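Long-range contact in cytoplasmic protein (Cryptococcus neoformans var. grubii serotype A, PDB 7LPO), which probably hydrolyses steryl beta-glucosides, as a sterylglucosidase of glycoside hydrolase family 5: residues 92-103 with 134-143. Sequence-based numbering, arbitrary orientation.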
# COMPACT_ATOMS: atom_id res chain seq x y z
N LYS A 92 -3.90 -19.58 -2.25
CA LYS A 92 -2.82 -20.54 -2.43
C LYS A 92 -2.92 -21.25 -3.77
O LYS A 92 -1.90 -21.47 -4.45
CB LYS A 92 -2.82 -21.56 -1.28
CG LYS A 92 -1.45 -22.18 -1.02
CD LYS A 92 -0.56 -21.19 -0.26
CE LYS A 92 0.83 -21.75 -0.01
NZ LYS A 92 1.86 -21.11 -0.88
N ALA A 93 -4.13 -21.62 -4.18
CA ALA A 93 -4.33 -22.29 -5.46
C ALA A 93 -3.96 -21.41 -6.64
O ALA A 93 -3.64 -21.92 -7.72
CB ALA A 93 -5.79 -22.75 -5.59
N TRP A 94 -4.00 -20.08 -6.46
CA TRP A 94 -3.56 -19.14 -7.48
C TRP A 94 -2.05 -18.98 -7.50
O TRP A 94 -1.54 -18.16 -8.28
CB TRP A 94 -4.20 -17.77 -7.25
CG TRP A 94 -5.64 -17.66 -7.67
CD1 TRP A 94 -6.29 -18.43 -8.59
CD2 TRP A 94 -6.59 -16.70 -7.21
NE1 TRP A 94 -7.60 -18.01 -8.73
CE2 TRP A 94 -7.81 -16.95 -7.88
CE3 TRP A 94 -6.54 -15.64 -6.30
CZ2 TRP A 94 -8.95 -16.20 -7.66
CZ3 TRP A 94 -7.69 -14.89 -6.07
CH2 TRP A 94 -8.87 -15.17 -6.75
N GLY A 95 -1.33 -19.75 -6.68
CA GLY A 95 0.12 -19.73 -6.67
C GLY A 95 0.74 -18.76 -5.69
O GLY A 95 1.98 -18.69 -5.62
N TYR A 96 -0.05 -18.02 -4.93
CA TYR A 96 0.50 -17.01 -4.04
C TYR A 96 1.11 -17.65 -2.80
O TYR A 96 0.61 -18.65 -2.28
CB TYR A 96 -0.59 -16.02 -3.64
CG TYR A 96 -1.13 -15.24 -4.83
CD1 TYR A 96 -0.29 -14.89 -5.88
CD2 TYR A 96 -2.45 -14.85 -4.89
CE1 TYR A 96 -0.77 -14.19 -6.96
CE2 TYR A 96 -2.93 -14.14 -5.97
CZ TYR A 96 -2.09 -13.82 -7.00
OH TYR A 96 -2.57 -13.12 -8.09
N ASN A 97 2.23 -17.08 -2.35
CA ASN A 97 2.89 -17.51 -1.12
C ASN A 97 3.15 -16.35 -0.17
O ASN A 97 3.93 -16.50 0.78
CB ASN A 97 4.21 -18.22 -1.44
CG ASN A 97 5.12 -17.38 -2.33
OD1 ASN A 97 4.84 -16.22 -2.60
ND2 ASN A 97 6.23 -17.98 -2.77
N LEU A 98 2.53 -15.19 -0.40
CA LEU A 98 2.84 -13.98 0.34
C LEU A 98 1.55 -13.23 0.63
O LEU A 98 0.64 -13.18 -0.19
CB LEU A 98 3.80 -13.08 -0.44
CG LEU A 98 4.10 -11.69 0.12
CD1 LEU A 98 5.08 -11.79 1.26
CD2 LEU A 98 4.65 -10.80 -0.99
N LEU A 99 1.50 -12.64 1.82
CA LEU A 99 0.39 -11.79 2.23
C LEU A 99 0.98 -10.57 2.91
O LEU A 99 1.83 -10.71 3.79
CB LEU A 99 -0.56 -12.51 3.20
CG LEU A 99 -1.25 -13.77 2.69
CD1 LEU A 99 -1.89 -14.49 3.87
CD2 LEU A 99 -2.26 -13.45 1.63
N ARG A 100 0.58 -9.38 2.46
CA ARG A 100 0.84 -8.14 3.18
C ARG A 100 -0.37 -7.91 4.07
O ARG A 100 -1.48 -7.69 3.57
CB ARG A 100 1.07 -6.99 2.21
CG ARG A 100 1.43 -5.68 2.90
CD ARG A 100 2.02 -4.73 1.90
NE ARG A 100 2.30 -3.40 2.44
CZ ARG A 100 1.51 -2.35 2.28
NH1 ARG A 100 0.35 -2.45 1.63
NH2 ARG A 100 1.87 -1.18 2.78
N TYR A 101 -0.17 -8.01 5.38
CA TYR A 101 -1.29 -8.04 6.31
C TYR A 101 -1.61 -6.64 6.81
O TYR A 101 -0.77 -6.00 7.45
CB TYR A 101 -1.00 -8.97 7.49
CG TYR A 101 -2.22 -9.13 8.35
CD1 TYR A 101 -2.53 -8.20 9.34
CD2 TYR A 101 -3.11 -10.18 8.15
CE1 TYR A 101 -3.67 -8.32 10.12
CE2 TYR A 101 -4.26 -10.31 8.92
CZ TYR A 101 -4.53 -9.38 9.91
OH TYR A 101 -5.67 -9.50 10.67
N VAL A 102 -2.83 -6.19 6.56
CA VAL A 102 -3.25 -4.82 6.82
C VAL A 102 -3.89 -4.72 8.19
O VAL A 102 -4.84 -5.46 8.50
CB VAL A 102 -4.22 -4.33 5.73
CG1 VAL A 102 -4.73 -2.94 6.04
CG2 VAL A 102 -3.56 -4.37 4.35
N PHE A 103 -3.39 -3.81 9.02
CA PHE A 103 -4.03 -3.44 10.28
C PHE A 103 -3.88 -1.93 10.46
O PHE A 103 -2.98 -1.30 9.89
CB PHE A 103 -3.44 -4.19 11.48
CG PHE A 103 -2.04 -3.81 11.82
CD1 PHE A 103 -0.97 -4.40 11.17
CD2 PHE A 103 -1.79 -2.85 12.78
CE1 PHE A 103 0.33 -4.04 11.46
CE2 PHE A 103 -0.49 -2.49 13.09
CZ PHE A 103 0.57 -3.09 12.43
N TRP A 134 -1.67 -22.61 6.04
CA TRP A 134 -1.76 -22.67 4.59
C TRP A 134 -0.44 -22.38 3.89
O TRP A 134 -0.40 -22.34 2.65
CB TRP A 134 -2.83 -21.70 4.09
CG TRP A 134 -4.21 -22.23 4.27
CD1 TRP A 134 -5.05 -21.96 5.31
CD2 TRP A 134 -4.92 -23.12 3.40
NE1 TRP A 134 -6.24 -22.63 5.14
CE2 TRP A 134 -6.19 -23.34 3.97
CE3 TRP A 134 -4.61 -23.74 2.19
CZ2 TRP A 134 -7.14 -24.17 3.38
CZ3 TRP A 134 -5.56 -24.55 1.60
CH2 TRP A 134 -6.80 -24.76 2.20
N GLY A 135 0.63 -22.14 4.63
CA GLY A 135 1.94 -22.00 4.03
C GLY A 135 2.30 -20.63 3.53
O GLY A 135 3.18 -20.51 2.67
N PHE A 136 1.68 -19.58 4.05
CA PHE A 136 1.97 -18.22 3.62
C PHE A 136 3.12 -17.63 4.41
O PHE A 136 3.26 -17.87 5.61
CB PHE A 136 0.74 -17.32 3.77
CG PHE A 136 -0.30 -17.56 2.75
CD1 PHE A 136 -0.13 -17.09 1.46
CD2 PHE A 136 -1.45 -18.27 3.05
CE1 PHE A 136 -1.08 -17.32 0.49
CE2 PHE A 136 -2.40 -18.50 2.10
CZ PHE A 136 -2.22 -18.03 0.81
N ARG A 137 3.95 -16.84 3.72
CA ARG A 137 4.80 -15.86 4.38
C ARG A 137 4.00 -14.56 4.49
O ARG A 137 3.19 -14.24 3.62
CB ARG A 137 6.10 -15.62 3.61
CG ARG A 137 6.90 -16.87 3.29
CD ARG A 137 7.38 -17.62 4.55
NE ARG A 137 8.39 -18.60 4.16
CZ ARG A 137 9.46 -18.93 4.88
NH1 ARG A 137 9.68 -18.37 6.07
NH2 ARG A 137 10.32 -19.82 4.41
N VAL A 138 4.24 -13.81 5.56
CA VAL A 138 3.48 -12.61 5.85
C VAL A 138 4.43 -11.50 6.29
O VAL A 138 5.37 -11.76 7.06
CB VAL A 138 2.43 -12.86 6.96
CG1 VAL A 138 1.75 -11.55 7.34
CG2 VAL A 138 1.40 -13.89 6.55
N PHE A 139 4.19 -10.27 5.83
CA PHE A 139 4.78 -9.11 6.48
C PHE A 139 3.68 -8.12 6.82
O PHE A 139 2.65 -8.02 6.13
CB PHE A 139 5.95 -8.48 5.67
CG PHE A 139 5.56 -7.79 4.40
CD1 PHE A 139 5.33 -8.50 3.25
CD2 PHE A 139 5.52 -6.41 4.34
CE1 PHE A 139 5.01 -7.86 2.07
CE2 PHE A 139 5.20 -5.75 3.17
CZ PHE A 139 4.96 -6.48 2.03
N MET A 140 3.87 -7.45 7.95
CA MET A 140 2.83 -6.66 8.59
C MET A 140 2.85 -5.22 8.08
O MET A 140 3.91 -4.60 7.98
CB MET A 140 3.03 -6.66 10.11
CG MET A 140 3.22 -8.03 10.74
SD MET A 140 1.82 -9.14 10.44
CE MET A 140 0.53 -8.54 11.39
N ASP A 141 1.67 -4.69 7.78
CA ASP A 141 1.52 -3.35 7.23
C ASP A 141 0.73 -2.49 8.20
O ASP A 141 -0.51 -2.63 8.28
CB ASP A 141 0.83 -3.41 5.87
CG ASP A 141 0.14 -2.11 5.49
OD1 ASP A 141 0.60 -1.01 5.91
OD2 ASP A 141 -0.87 -2.19 4.76
N PRO A 142 1.38 -1.62 8.98
CA PRO A 142 0.64 -0.59 9.72
C PRO A 142 0.07 0.44 8.75
O PRO A 142 0.80 1.28 8.21
CB PRO A 142 1.70 0.03 10.64
CG PRO A 142 2.98 -0.59 10.28
CD PRO A 142 2.82 -1.37 9.03
N HIS A 143 -1.23 0.36 8.50
CA HIS A 143 -1.81 0.98 7.32
C HIS A 143 -2.58 2.24 7.68
O HIS A 143 -3.25 2.31 8.71
CB HIS A 143 -2.75 0.00 6.60
CG HIS A 143 -3.13 0.46 5.23
ND1 HIS A 143 -2.50 0.01 4.09
CD2 HIS A 143 -4.07 1.35 4.82
CE1 HIS A 143 -3.04 0.59 3.04
NE2 HIS A 143 -3.98 1.42 3.45
O HOH W 1 3.05 -0.06 5.31
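Phe136, one residue ahead of strand 137-143, packs between Lys92 of helix 83-93 and Leu99 of strand 98-103; the two strands pair in parallel as neighbouring staves of the (beta/alpha)8 (TIM) barrel expected of family 5, and the connection between them includes helix 118-133. The Phe136 ring is filled on both faces: Lys92 CD lies 4.0 Å from the ring centroid on one, Leu99 CD1 covers the other. Lys92 NZ turns instead to Tyr96 O, a hydrogen bond within 92-103. From Arg137 onward the backbone register is regular, seven hydrogen bonds running from Arg137 N to Asn97 O (3.0 Å) through His143 N to Phe103 O (2.8 Å). Val138 CG1 packs on Tyr101 CB, on the face that helix 118-133 covers. Phe139 has chi1 of 70°, its CG between backbone N and carbonyl carbon, which lays the ring against the Arg100 chain, CZ to CD 3.4 Å. Met140 CE makes an apolar contact with Tyr101 CD1 at 3.7 Å, while SD lies obliquely to the ring, a Met-aromatic contact. Asp141 stacks its carboxylate on the Arg100 guanidinium, planes 11° apart; OD2 to NH1 is 3.4 Å, an electrostatic pairing without a directed N-H. Arg100 NE and NH1 also form salt bridges with Asp267 and Glu521, and NH1 a hydrogen bond with Asn42. Pro142 CA sits over the Phe103 ring. The His143 side chain lies about 5 Å from a bound Tris molecule, consistent with this end of the strands facing a pocket; its ND1 donates to the syn lone pair of Asp141 OD2 at 2.8 Å, nearly in the imidazole plane.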